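Local coordinates for protein tRNA (guanine(26)-N(2))-dimethyltransferase (Pyrococcus horikoshii, PDB 2EJU) that probably transfers two methyl groups from S-adenosyl-L-methionine to the N2 atom of a single guanine in a number of tRNAs, at residues A[136-141]-A[161-166]; A[140-145]-A[180-185]; A[74-79]-A[112-117]; A[9-14]-A[61-66]. All coordinates share one frame; numbering follows the deposited sequence.

Contact 1. Residues A[136-141]-A[161-166]; sequences DLDPFG and GVTATD. With SAH (S-adenosyl-L-homocysteine), chain B.
Leu-137 is gripped by two successive backbone bonds from the parallel strand beside it. Its N meets Gly-161 O at 2.7 Å in an almost straight bond (177°), and Thr-163 N donates to Leu-137 O at 3.0 Å. This end is closely packed and buried. On one face the carboxylate of Asp-136 leans across side-chain-less Gly-161, held from beyond by salt bridges to Arg-61 and Arg-228. On the other, Leu-137 CD1 merely skims Val-162 CG2 at 4.5 Å. One step on, Asp-138 and Thr-163 run side by side, joined by a weak bond from Thr-163 OG1 to Asp-138 OD1 of 3.3 Å. The carboxylate swings beside its own carbonyl carbon (chi1 -169°), which lets OD2 reach the SAH amino N at 3.1 Å, weakly, and Arg-61 in a salt bridge. The sequence Asp-Pro-Phe-Gly following strand 132-137 is consistent with motif IV of class I amino-methyltransferases, a loop beside the methyl donor. Here the two segments diverge. Pro-139 CD covers Thr-163 O at 3.6 Å, a buried carbonyl without a hydrogen-bond partner in the model, and Gly-141 O returns to accept from Thr-165 N at 2.8 Å. On the solvent side Phe-140 turns away from 161-166 and lays one ring face under SAH C5', 3.6 Å from the ring plane.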
# COMPACT_ATOMS: atom_id res chain seq x y z
N ASP A 136 3.06 -9.99 -2.64
CA ASP A 136 1.93 -9.10 -2.46
C ASP A 136 1.03 -9.74 -1.40
O ASP A 136 0.57 -10.87 -1.55
CB ASP A 136 1.18 -8.91 -3.79
CG ASP A 136 0.14 -7.80 -3.72
OD1 ASP A 136 -0.24 -7.28 -4.78
OD2 ASP A 136 -0.30 -7.46 -2.60
N LEU A 137 0.84 -9.01 -0.30
CA LEU A 137 -0.00 -9.47 0.79
C LEU A 137 -1.29 -8.69 0.71
O LEU A 137 -1.32 -7.50 1.00
CB LEU A 137 0.66 -9.21 2.15
CG LEU A 137 1.95 -9.96 2.47
CD1 LEU A 137 2.43 -9.57 3.86
CD2 LEU A 137 1.69 -11.47 2.40
N ASP A 138 -2.36 -9.38 0.31
CA ASP A 138 -3.66 -8.74 0.18
C ASP A 138 -4.71 -9.59 0.90
O ASP A 138 -5.47 -10.33 0.27
CB ASP A 138 -4.02 -8.60 -1.30
CG ASP A 138 -5.23 -7.73 -1.52
OD1 ASP A 138 -5.18 -6.54 -1.13
OD2 ASP A 138 -6.23 -8.23 -2.07
N PRO A 139 -4.78 -9.48 2.23
CA PRO A 139 -5.73 -10.24 3.04
C PRO A 139 -7.06 -9.55 3.28
O PRO A 139 -7.30 -8.44 2.80
CB PRO A 139 -4.98 -10.42 4.35
CG PRO A 139 -4.36 -9.05 4.51
CD PRO A 139 -3.83 -8.75 3.10
N PHE A 140 -7.93 -10.24 4.02
CA PHE A 140 -9.23 -9.73 4.42
C PHE A 140 -8.95 -8.91 5.67
O PHE A 140 -8.96 -9.46 6.78
CB PHE A 140 -10.18 -10.85 4.83
CG PHE A 140 -10.88 -11.54 3.70
CD1 PHE A 140 -11.41 -10.82 2.64
CD2 PHE A 140 -11.07 -12.92 3.73
CE1 PHE A 140 -12.13 -11.46 1.64
CE2 PHE A 140 -11.80 -13.57 2.74
CZ PHE A 140 -12.32 -12.84 1.69
N GLY A 141 -8.67 -7.63 5.53
CA GLY A 141 -8.40 -6.83 6.71
C GLY A 141 -6.94 -6.56 6.97
O GLY A 141 -6.27 -5.91 6.18
N GLY A 161 4.67 -5.79 -1.09
CA GLY A 161 3.46 -5.03 -1.35
C GLY A 161 2.47 -5.43 -0.27
O GLY A 161 2.06 -6.58 -0.19
N VAL A 162 2.07 -4.47 0.55
CA VAL A 162 1.16 -4.79 1.65
C VAL A 162 -0.10 -3.94 1.66
O VAL A 162 -0.05 -2.72 1.55
CB VAL A 162 1.87 -4.60 3.00
CG1 VAL A 162 1.01 -5.13 4.12
CG2 VAL A 162 3.24 -5.28 2.98
N THR A 163 -1.24 -4.61 1.81
CA THR A 163 -2.52 -3.93 1.88
C THR A 163 -3.18 -4.19 3.24
O THR A 163 -3.09 -5.28 3.79
CB THR A 163 -3.50 -4.44 0.80
OG1 THR A 163 -2.92 -4.26 -0.50
CG2 THR A 163 -4.81 -3.67 0.88
N ALA A 164 -3.83 -3.16 3.77
CA ALA A 164 -4.56 -3.26 5.02
C ALA A 164 -5.96 -2.77 4.67
O ALA A 164 -6.15 -1.59 4.37
CB ALA A 164 -3.94 -2.36 6.08
N THR A 165 -6.93 -3.68 4.67
CA THR A 165 -8.30 -3.34 4.32
C THR A 165 -9.11 -2.76 5.47
O THR A 165 -9.98 -1.93 5.26
CB THR A 165 -9.05 -4.57 3.77
OG1 THR A 165 -8.38 -5.04 2.59
CG2 THR A 165 -10.48 -4.21 3.41
N ASP A 166 -8.82 -3.20 6.69
CA ASP A 166 -9.54 -2.67 7.84
C ASP A 166 -8.89 -1.36 8.26
O ASP A 166 -7.82 -1.34 8.87
CB ASP A 166 -9.52 -3.66 9.01
CG ASP A 166 -10.48 -3.26 10.12
OD1 ASP A 166 -10.49 -3.93 11.17
OD2 ASP A 166 -11.23 -2.28 9.92
N SAH B . -5.81 -11.04 -3.18
CA SAH B . -6.99 -10.77 -3.77
CB SAH B . -7.90 -11.26 -2.62
CG SAH B . -8.14 -11.85 -1.28
SD SAH B . -9.41 -12.26 -0.23
C SAH B . -7.42 -10.22 -5.01
O SAH B . -8.54 -10.78 -5.38
OXT SAH B . -6.74 -9.33 -5.58
C5' SAH B . -8.49 -12.89 1.06
C4' SAH B . -8.76 -14.43 1.18
O4' SAH B . -7.65 -14.83 1.99
C3' SAH B . -9.45 -15.69 0.70
O3' SAH B . -9.46 -16.22 -0.66
C2' SAH B . -8.97 -16.76 1.68
O2' SAH B . -9.43 -17.98 1.85
C1' SAH B . -7.85 -16.15 2.46
N9 SAH B . -6.91 -16.64 3.63
C8 SAH B . -7.27 -16.50 4.90
N7 SAH B . -6.34 -16.97 5.67
C5 SAH B . -5.36 -17.42 4.93
C6 SAH B . -4.12 -18.03 5.21
N6 SAH B . -3.77 -18.23 6.47
N1 SAH B . -3.27 -18.41 4.16
C2 SAH B . -3.62 -18.21 2.84
N3 SAH B . -4.82 -17.62 2.55
C4 SAH B . -5.72 -17.22 3.57

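Contact 2. Residues A[140-145]-A[180-185]; sequences FGSPME and RKYLAV. With SAH (S-adenosyl-L-homocysteine), chain B.
Met-144 starts with CG opposite its carbonyl carbon (chi1 -63°) and bends again at both following torsions, curling back against the last turn of helix 175-182. Its CG rests on Tyr-182 CE1 at 3.6 Å and approaches Lys-181 O at 3.3 Å. The sulfur stands obliquely to the phenol, Met-144 SD lying 4.8 Å from the centroid of the Tyr-182 ring. Ser-142 holds OG on the far side from its backbone N (chi1 174°), which carries the hydroxyl to two partners: Ser-142 OG accepts a nearly straight bond from Met-144 N at 3.2 Å, and a long, weak one links it to Tyr-182 OH at 3.5 Å. Pro-143 crosses the tyrosine at about a right angle, with its CD 3.7 Å from Tyr-182 OH. Beside them, Lys-181 runs its aliphatic chain past the CB of Ser-142. Helix 192-209 closes the group, with Val-203 and Tyr-207 against Met-144 and Ile-199 against Tyr-182. Leu-183 then leaves the helix with positive phi, and Arg-206 takes up the carbonyls of Tyr-182 and Leu-183. The pairing is a Met-aromatic contact at a serine-capped helix start, directly after the loop whose Phe-140 lies on SAH.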
# COMPACT_ATOMS: atom_id res chain seq x y z
N PHE A 140 -7.93 -10.24 4.02
CA PHE A 140 -9.23 -9.73 4.42
C PHE A 140 -8.95 -8.91 5.67
O PHE A 140 -8.96 -9.46 6.78
CB PHE A 140 -10.18 -10.85 4.83
CG PHE A 140 -10.88 -11.54 3.70
CD1 PHE A 140 -11.41 -10.82 2.64
CD2 PHE A 140 -11.07 -12.92 3.73
CE1 PHE A 140 -12.13 -11.46 1.64
CE2 PHE A 140 -11.80 -13.57 2.74
CZ PHE A 140 -12.32 -12.84 1.69
N GLY A 141 -8.67 -7.63 5.53
CA GLY A 141 -8.40 -6.83 6.71
C GLY A 141 -6.94 -6.56 6.97
O GLY A 141 -6.27 -5.91 6.18
N SER A 142 -6.44 -7.08 8.09
CA SER A 142 -5.05 -6.87 8.49
C SER A 142 -4.07 -7.89 7.92
O SER A 142 -4.38 -9.07 7.81
CB SER A 142 -4.94 -6.87 10.01
OG SER A 142 -3.59 -6.80 10.42
N PRO A 143 -2.85 -7.44 7.56
CA PRO A 143 -1.81 -8.31 7.01
C PRO A 143 -0.80 -8.72 8.08
O PRO A 143 0.16 -9.43 7.80
CB PRO A 143 -1.17 -7.42 5.96
CG PRO A 143 -1.10 -6.11 6.70
CD PRO A 143 -2.47 -6.02 7.41
N MET A 144 -1.03 -8.27 9.31
CA MET A 144 -0.10 -8.54 10.40
C MET A 144 0.19 -9.99 10.73
O MET A 144 1.28 -10.31 11.21
CB MET A 144 -0.53 -7.77 11.65
CG MET A 144 -0.48 -6.26 11.45
SD MET A 144 1.10 -5.67 10.74
CE MET A 144 2.27 -6.20 12.05
N GLU A 145 -0.75 -10.89 10.47
CA GLU A 145 -0.54 -12.31 10.75
C GLU A 145 0.50 -12.90 9.79
O GLU A 145 1.09 -13.94 10.07
CB GLU A 145 -1.85 -13.09 10.60
CG GLU A 145 -1.72 -14.58 10.91
CD GLU A 145 -2.99 -15.37 10.65
OE1 GLU A 145 -4.06 -14.74 10.50
OE2 GLU A 145 -2.93 -16.62 10.61
N ARG A 180 -2.87 -3.38 19.49
CA ARG A 180 -2.62 -4.82 19.41
C ARG A 180 -2.02 -5.28 18.07
O ARG A 180 -1.07 -6.04 18.04
CB ARG A 180 -3.91 -5.62 19.66
CG ARG A 180 -4.50 -5.48 21.06
CD ARG A 180 -5.34 -6.71 21.43
NE ARG A 180 -6.36 -6.99 20.43
CZ ARG A 180 -7.44 -6.24 20.22
NH1 ARG A 180 -7.66 -5.16 20.95
NH2 ARG A 180 -8.30 -6.57 19.26
N LYS A 181 -2.59 -4.79 16.97
CA LYS A 181 -2.14 -5.20 15.65
C LYS A 181 -0.92 -4.49 15.09
O LYS A 181 -0.02 -5.12 14.53
CB LYS A 181 -3.28 -5.06 14.64
CG LYS A 181 -4.54 -5.85 15.00
CD LYS A 181 -5.70 -5.49 14.08
CE LYS A 181 -7.00 -6.17 14.50
NZ LYS A 181 -6.92 -7.66 14.35
N TYR A 182 -0.88 -3.17 15.25
CA TYR A 182 0.21 -2.37 14.70
C TYR A 182 1.17 -1.79 15.71
O TYR A 182 2.14 -1.13 15.34
CB TYR A 182 -0.40 -1.24 13.86
CG TYR A 182 -1.29 -1.77 12.76
CD1 TYR A 182 -0.74 -2.34 11.61
CD2 TYR A 182 -2.68 -1.74 12.88
CE1 TYR A 182 -1.54 -2.87 10.62
CE2 TYR A 182 -3.50 -2.28 11.88
CZ TYR A 182 -2.91 -2.84 10.75
OH TYR A 182 -3.68 -3.39 9.75
N LEU A 183 0.91 -2.04 16.99
CA LEU A 183 1.77 -1.53 18.05
C LEU A 183 2.05 -0.04 17.86
O LEU A 183 3.20 0.41 17.89
CB LEU A 183 3.07 -2.33 18.09
CG LEU A 183 2.90 -3.81 18.46
CD1 LEU A 183 4.22 -4.55 18.28
CD2 LEU A 183 2.41 -3.92 19.90
N ALA A 184 0.98 0.73 17.67
CA ALA A 184 1.10 2.16 17.49
C ALA A 184 -0.19 2.85 17.93
O ALA A 184 -1.27 2.26 17.88
CB ALA A 184 1.41 2.48 16.03
N VAL A 185 -0.06 4.10 18.37
CA VAL A 185 -1.18 4.92 18.82
C VAL A 185 -1.71 5.74 17.63
O VAL A 185 -1.04 6.65 17.14
CB VAL A 185 -0.75 5.87 19.96
CG1 VAL A 185 -1.92 6.72 20.42
CG2 VAL A 185 -0.19 5.06 21.13
N SAH B . -5.81 -11.04 -3.18
CA SAH B . -6.99 -10.77 -3.77
CB SAH B . -7.90 -11.26 -2.62
CG SAH B . -8.14 -11.85 -1.28
SD SAH B . -9.41 -12.26 -0.23
C SAH B . -7.42 -10.22 -5.01
O SAH B . -8.54 -10.78 -5.38
OXT SAH B . -6.74 -9.33 -5.58
C5' SAH B . -8.49 -12.89 1.06
C4' SAH B . -8.76 -14.43 1.18
O4' SAH B . -7.65 -14.83 1.99
C3' SAH B . -9.45 -15.69 0.70
O3' SAH B . -9.46 -16.22 -0.66
C2' SAH B . -8.97 -16.76 1.68
O2' SAH B . -9.43 -17.98 1.85
C1' SAH B . -7.85 -16.15 2.46
N9 SAH B . -6.91 -16.64 3.63
C8 SAH B . -7.27 -16.50 4.90
N7 SAH B . -6.34 -16.97 5.67
C5 SAH B . -5.36 -17.42 4.93
C6 SAH B . -4.12 -18.03 5.21
N6 SAH B . -3.77 -18.23 6.47
N1 SAH B . -3.27 -18.41 4.16
C2 SAH B . -3.62 -18.21 2.84
N3 SAH B . -4.82 -17.62 2.55
C4 SAH B . -5.72 -17.22 3.57

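Contact 3. Residues A[74-79]-A[112-117]; sequences VWLNDI and KTIVIN. With SAH (S-adenosyl-L-homocysteine), chain B.
Trp-75 and Val-115 lie side by side on one face of two parallel strands, the valine seated flat on the indole. Val-115 CG1 sits 3.7 Å from the centroid of the six-membered ring of Trp-75, only 16° off its normal, a CH-pi contact over the face. Val-115 CG2 reaches Trp-75 CE2 at 3.7 Å, so both branches cover the ring. The indole N-H is taken by Glu-73. Further along the same face Asn-77 and Asn-117 point the same way, their amides 29° apart and thus nearly coplanar. Asn-117 ND2 donates to Asn-77 OD1 at 3.0 Å, lying tilted from the carbonyl plane of Asn-77, while Asn-117 OD1 accepts from Arg-105. With CG trans to its N (chi1 178°), Asn-77 lays its amide along Asn-117, and its ND2 donates to Ala-54 O and Asp-119 O. On the opposite face Leu-76 and Ile-114 meet on a diagonal, Leu-76 CD1 against Ile-114 CG2 at 3.7 Å, with Met-87 of helix 81-92 packed on Leu-76. Backbone bonds run between: Leu-76 N to Val-115 O and Asn-117 N to Leu-76 O. The series weakens at its end, where Asp-78 N is 3.3 Å from Asn-117 O. There Asp-78, the acidic residue closing the second strand of the Rossmann-like fold, turns to the ligand and accepts from SAH O3' at OD1 (2.6 Å) and from SAH O2' at OD2 (2.7 Å). Its oxygens also accept from Ala-57 N and Ser-80 N. Two short bonds to a carboxylate so held would be expected to favour a ribose with both hydroxyls in place.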
# COMPACT_ATOMS: atom_id res chain seq x y z
N VAL A 74 5.39 -17.22 -11.25
CA VAL A 74 4.32 -16.69 -10.42
C VAL A 74 3.66 -17.73 -9.54
O VAL A 74 3.15 -18.74 -10.02
CB VAL A 74 3.23 -16.04 -11.31
CG1 VAL A 74 2.16 -15.39 -10.44
CG2 VAL A 74 3.87 -15.01 -12.24
N TRP A 75 3.66 -17.48 -8.23
CA TRP A 75 3.04 -18.38 -7.28
C TRP A 75 1.70 -17.79 -6.81
O TRP A 75 1.62 -16.61 -6.47
CB TRP A 75 3.95 -18.60 -6.07
CG TRP A 75 5.20 -19.37 -6.37
CD1 TRP A 75 6.16 -19.05 -7.28
CD2 TRP A 75 5.63 -20.58 -5.73
NE1 TRP A 75 7.17 -19.97 -7.24
CE2 TRP A 75 6.88 -20.92 -6.30
CE3 TRP A 75 5.09 -21.39 -4.73
CZ2 TRP A 75 7.59 -22.06 -5.91
CZ3 TRP A 75 5.80 -22.53 -4.34
CH2 TRP A 75 7.04 -22.85 -4.93
N LEU A 76 0.66 -18.62 -6.81
CA LEU A 76 -0.65 -18.21 -6.34
C LEU A 76 -0.96 -19.13 -5.17
O LEU A 76 -0.79 -20.34 -5.27
CB LEU A 76 -1.71 -18.38 -7.44
CG LEU A 76 -1.57 -17.47 -8.66
CD1 LEU A 76 -0.54 -18.05 -9.61
CD2 LEU A 76 -2.92 -17.35 -9.35
N ASN A 77 -1.42 -18.56 -4.07
CA ASN A 77 -1.72 -19.36 -2.89
C ASN A 77 -2.98 -18.95 -2.15
O ASN A 77 -3.34 -17.78 -2.10
CB ASN A 77 -0.54 -19.28 -1.92
CG ASN A 77 -0.80 -20.06 -0.65
OD1 ASN A 77 -0.64 -21.28 -0.61
ND2 ASN A 77 -1.22 -19.36 0.40
N ASP A 78 -3.63 -19.94 -1.55
CA ASP A 78 -4.82 -19.70 -0.75
C ASP A 78 -5.07 -20.92 0.13
O ASP A 78 -4.83 -22.05 -0.28
CB ASP A 78 -6.04 -19.43 -1.63
CG ASP A 78 -7.10 -18.62 -0.91
OD1 ASP A 78 -7.31 -17.45 -1.29
OD2 ASP A 78 -7.72 -19.14 0.04
N ILE A 79 -5.54 -20.68 1.34
CA ILE A 79 -5.79 -21.77 2.27
C ILE A 79 -7.11 -22.50 1.98
O ILE A 79 -7.29 -23.65 2.36
CB ILE A 79 -5.81 -21.23 3.72
CG1 ILE A 79 -5.69 -22.38 4.72
CG2 ILE A 79 -7.09 -20.44 3.96
CD1 ILE A 79 -5.64 -21.93 6.17
N LYS A 112 6.05 -18.77 -18.91
CA LYS A 112 6.08 -18.33 -17.53
C LYS A 112 5.72 -19.56 -16.72
O LYS A 112 4.92 -20.39 -17.15
CB LYS A 112 5.06 -17.21 -17.30
CG LYS A 112 5.41 -15.93 -18.05
CD LYS A 112 4.55 -14.77 -17.61
CE LYS A 112 4.90 -13.50 -18.36
NZ LYS A 112 6.30 -13.06 -18.10
N THR A 113 6.33 -19.70 -15.55
CA THR A 113 6.05 -20.83 -14.69
C THR A 113 5.03 -20.40 -13.64
O THR A 113 5.26 -19.44 -12.91
CB THR A 113 7.32 -21.34 -13.99
OG1 THR A 113 8.22 -21.85 -14.99
CG2 THR A 113 6.99 -22.45 -12.99
N ILE A 114 3.92 -21.12 -13.59
CA ILE A 114 2.86 -20.79 -12.64
C ILE A 114 2.73 -21.91 -11.62
O ILE A 114 2.62 -23.08 -11.96
CB ILE A 114 1.53 -20.60 -13.38
CG1 ILE A 114 1.70 -19.52 -14.46
CG2 ILE A 114 0.44 -20.20 -12.40
CD1 ILE A 114 0.49 -19.33 -15.35
N VAL A 115 2.75 -21.52 -10.35
CA VAL A 115 2.63 -22.48 -9.26
C VAL A 115 1.39 -22.14 -8.44
O VAL A 115 1.30 -21.07 -7.85
CB VAL A 115 3.87 -22.41 -8.33
CG1 VAL A 115 3.78 -23.50 -7.27
CG2 VAL A 115 5.14 -22.57 -9.16
N ILE A 116 0.42 -23.06 -8.43
CA ILE A 116 -0.81 -22.86 -7.69
C ILE A 116 -0.71 -23.71 -6.44
O ILE A 116 -0.57 -24.93 -6.52
CB ILE A 116 -2.04 -23.28 -8.53
CG1 ILE A 116 -1.92 -22.70 -9.94
CG2 ILE A 116 -3.31 -22.75 -7.88
CD1 ILE A 116 -3.05 -23.10 -10.87
N ASN A 117 -0.77 -23.06 -5.28
CA ASN A 117 -0.62 -23.75 -4.01
C ASN A 117 -1.86 -23.66 -3.12
O ASN A 117 -2.57 -22.66 -3.11
CB ASN A 117 0.59 -23.15 -3.29
CG ASN A 117 1.19 -24.10 -2.27
OD1 ASN A 117 1.74 -25.14 -2.62
ND2 ASN A 117 1.10 -23.73 -0.99
N SAH B . -5.81 -11.04 -3.18
CA SAH B . -6.99 -10.77 -3.77
CB SAH B . -7.90 -11.26 -2.62
CG SAH B . -8.14 -11.85 -1.28
SD SAH B . -9.41 -12.26 -0.23
C SAH B . -7.42 -10.22 -5.01
O SAH B . -8.54 -10.78 -5.38
OXT SAH B . -6.74 -9.33 -5.58
C5' SAH B . -8.49 -12.89 1.06
C4' SAH B . -8.76 -14.43 1.18
O4' SAH B . -7.65 -14.83 1.99
C3' SAH B . -9.45 -15.69 0.70
O3' SAH B . -9.46 -16.22 -0.66
C2' SAH B . -8.97 -16.76 1.68
O2' SAH B . -9.43 -17.98 1.85
C1' SAH B . -7.85 -16.15 2.46
N9 SAH B . -6.91 -16.64 3.63
C8 SAH B . -7.27 -16.50 4.90
N7 SAH B . -6.34 -16.97 5.67
C5 SAH B . -5.36 -17.42 4.93
C6 SAH B . -4.12 -18.03 5.21
N6 SAH B . -3.77 -18.23 6.47
N1 SAH B . -3.27 -18.41 4.16
C2 SAH B . -3.62 -18.21 2.84
N3 SAH B . -4.82 -17.62 2.55
C4 SAH B . -5.72 -17.22 3.57

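Contact 4. Residues A[9-14]-A[61-66]; sequences GKAKIL and RGIRFA. With SAH (S-adenosyl-L-homocysteine), chain B.
An N-terminal beta hairpin, strands 4-8 and 11-15, covers the helix that follows the first strand of the methyltransferase sheet, and Ala-11 and Ile-13 make the contact with Ile-63 and Arg-64. Strand 11-14 runs roughly antiparallel to helix 61-66, their axes 9.0 Å apart at 156°. The methyl of Ala-11 settles between two helix side chains: Ala-11 CB touches Ile-63 CG2 at 3.8 Å and Arg-64 CG at 3.9 Å. Ile-13 meets Ile-63 at a slant through branch ends, Ile-13 CG2 to Ile-63 CD1 at 4.1 Å. Arg-64 is bent at chi3 (62°), bringing its guanidinium under the turn of the hairpin, where Gly-9 CA lies over one face, 4.0 Å from Arg-64 NH2. Salt bridges to Asp-37, Glu-68 and Glu-8 fix the rotation of that flat group, and the three carboxylates would probably offset its positive charge. No hydrogen bond joins 9-14 to 61-66, and the interface is apolar apart from this arginine. At the start of the same helix segment Arg-61 faces the ligand: its NH1 donates to SAH OXT at 3.0 Å, its NE more weakly to SAH OXT at 3.1 Å, the oxygen lying at the guanidinium edge. Asn-35 accepts from Arg-61 NH2. Such a helix, beginning beside the cofactor just after the first strand, is typical of class I methyltransferases; here it presents an arginine to the amino-acid carboxylate.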
# COMPACT_ATOMS: atom_id res chain seq x y z
N GLY A 9 -8.52 -6.50 -16.98
CA GLY A 9 -7.23 -6.37 -17.63
C GLY A 9 -7.19 -7.42 -18.72
O GLY A 9 -8.19 -7.66 -19.39
N LYS A 10 -6.05 -8.08 -18.89
CA LYS A 10 -5.92 -9.12 -19.91
C LYS A 10 -6.43 -10.47 -19.41
O LYS A 10 -6.40 -11.46 -20.15
CB LYS A 10 -4.46 -9.28 -20.33
CG LYS A 10 -3.89 -8.09 -21.08
CD LYS A 10 -2.46 -8.39 -21.52
CE LYS A 10 -1.86 -7.22 -22.29
NZ LYS A 10 -0.46 -7.52 -22.69
N ALA A 11 -6.90 -10.52 -18.17
CA ALA A 11 -7.38 -11.78 -17.62
C ALA A 11 -8.87 -12.01 -17.71
O ALA A 11 -9.67 -11.10 -17.53
CB ALA A 11 -6.93 -11.90 -16.16
N LYS A 12 -9.23 -13.25 -18.01
CA LYS A 12 -10.62 -13.68 -18.11
C LYS A 12 -10.75 -14.76 -17.04
O LYS A 12 -10.12 -15.81 -17.13
CB LYS A 12 -10.91 -14.27 -19.49
CG LYS A 12 -10.85 -13.24 -20.62
CD LYS A 12 -11.06 -13.88 -21.99
CE LYS A 12 -12.43 -14.54 -22.12
NZ LYS A 12 -13.55 -13.58 -21.96
N ILE A 13 -11.56 -14.49 -16.02
CA ILE A 13 -11.73 -15.45 -14.94
C ILE A 13 -13.19 -15.77 -14.67
O ILE A 13 -14.09 -15.07 -15.10
CB ILE A 13 -11.13 -14.94 -13.61
CG1 ILE A 13 -11.89 -13.69 -13.16
CG2 ILE A 13 -9.65 -14.64 -13.78
CD1 ILE A 13 -11.59 -13.26 -11.74
N LEU A 14 -13.39 -16.85 -13.93
CA LEU A 14 -14.72 -17.28 -13.54
C LEU A 14 -14.85 -16.95 -12.07
O LEU A 14 -13.94 -17.21 -11.28
CB LEU A 14 -14.85 -18.79 -13.74
CG LEU A 14 -14.74 -19.31 -15.17
CD1 LEU A 14 -14.53 -20.81 -15.17
CD2 LEU A 14 -16.01 -18.95 -15.94
N ARG A 61 -5.08 -11.79 -9.22
CA ARG A 61 -3.85 -11.02 -9.07
C ARG A 61 -2.66 -11.72 -9.72
O ARG A 61 -2.03 -11.18 -10.63
CB ARG A 61 -3.57 -10.75 -7.59
CG ARG A 61 -2.55 -9.66 -7.33
CD ARG A 61 -2.46 -9.37 -5.83
NE ARG A 61 -3.70 -8.80 -5.32
CZ ARG A 61 -3.89 -7.51 -5.06
NH1 ARG A 61 -5.06 -7.09 -4.61
NH2 ARG A 61 -2.90 -6.64 -5.22
N GLY A 62 -2.35 -12.93 -9.25
CA GLY A 62 -1.24 -13.68 -9.81
C GLY A 62 -1.41 -13.89 -11.31
O GLY A 62 -0.44 -13.84 -12.06
N ILE A 63 -2.64 -14.15 -11.75
CA ILE A 63 -2.89 -14.36 -13.17
C ILE A 63 -2.51 -13.10 -13.94
O ILE A 63 -1.85 -13.17 -14.98
CB ILE A 63 -4.37 -14.72 -13.44
CG1 ILE A 63 -4.66 -16.12 -12.90
CG2 ILE A 63 -4.66 -14.68 -14.93
CD1 ILE A 63 -6.11 -16.56 -13.07
N ARG A 64 -2.93 -11.94 -13.44
CA ARG A 64 -2.59 -10.70 -14.12
C ARG A 64 -1.08 -10.45 -14.03
O ARG A 64 -0.48 -9.89 -14.94
CB ARG A 64 -3.38 -9.53 -13.54
CG ARG A 64 -4.87 -9.59 -13.85
CD ARG A 64 -5.57 -8.28 -13.52
NE ARG A 64 -5.04 -7.18 -14.31
CZ ARG A 64 -5.21 -5.90 -14.03
NH1 ARG A 64 -5.90 -5.53 -12.95
NH2 ARG A 64 -4.69 -4.97 -14.82
N PHE A 65 -0.45 -10.89 -12.94
CA PHE A 65 0.99 -10.72 -12.83
C PHE A 65 1.64 -11.48 -13.99
O PHE A 65 2.53 -10.97 -14.67
CB PHE A 65 1.51 -11.31 -11.51
CG PHE A 65 1.23 -10.45 -10.30
CD1 PHE A 65 1.53 -10.92 -9.02
CD2 PHE A 65 0.67 -9.18 -10.43
CE1 PHE A 65 1.28 -10.15 -7.89
CE2 PHE A 65 0.41 -8.40 -9.30
CZ PHE A 65 0.72 -8.89 -8.03
N ALA A 66 1.16 -12.70 -14.22
CA ALA A 66 1.68 -13.55 -15.29
C ALA A 66 1.37 -13.00 -16.68
O ALA A 66 2.23 -13.01 -17.56
CB ALA A 66 1.12 -14.97 -15.14
N SAH B . -5.81 -11.04 -3.18
CA SAH B . -6.99 -10.77 -3.77
CB SAH B . -7.90 -11.26 -2.62
CG SAH B . -8.14 -11.85 -1.28
SD SAH B . -9.41 -12.26 -0.23
C SAH B . -7.42 -10.22 -5.01
O SAH B . -8.54 -10.78 -5.38
OXT SAH B . -6.74 -9.33 -5.58
C5' SAH B . -8.49 -12.89 1.06
C4' SAH B . -8.76 -14.43 1.18
O4' SAH B . -7.65 -14.83 1.99
C3' SAH B . -9.45 -15.69 0.70
O3' SAH B . -9.46 -16.22 -0.66
C2' SAH B . -8.97 -16.76 1.68
O2' SAH B . -9.43 -17.98 1.85
C1' SAH B . -7.85 -16.15 2.46
N9 SAH B . -6.91 -16.64 3.63
C8 SAH B . -7.27 -16.50 4.90
N7 SAH B . -6.34 -16.97 5.67
C5 SAH B . -5.36 -17.42 4.93
C6 SAH B . -4.12 -18.03 5.21
N6 SAH B . -3.77 -18.23 6.47
N1 SAH B . -3.27 -18.41 4.16
C2 SAH B . -3.62 -18.21 2.84
N3 SAH B . -4.82 -17.62 2.55
C4 SAH B . -5.72 -17.22 3.57

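Along the chain, contact 4 closes first, then contact 3, then contacts 1 and 2, which share Phe-140 and Gly-141. Contacts 1 and 3 belong to the same mixed sheet, their centres 18 Å apart, on opposite sides of strand 50-53, and both touch SAH. Contact 4 packs beside contact 3, centres 12 Å apart; helix 60-68 leads into strand 73-78, and Gly-62 abuts Val-74 and Leu-76. Contacts 1 and 4, also 18 Å apart, are tied by salt bridges from Arg-61 to Asp-136 and Asp-138. Contact 2, its centre 10 Å from that of contact 1, carries the loop outward onto helix 175-182. Ribose, carboxylate and sulfur of the ligand are thus met by strand 73-78, helix 60-68 and the loop after strand 132-137.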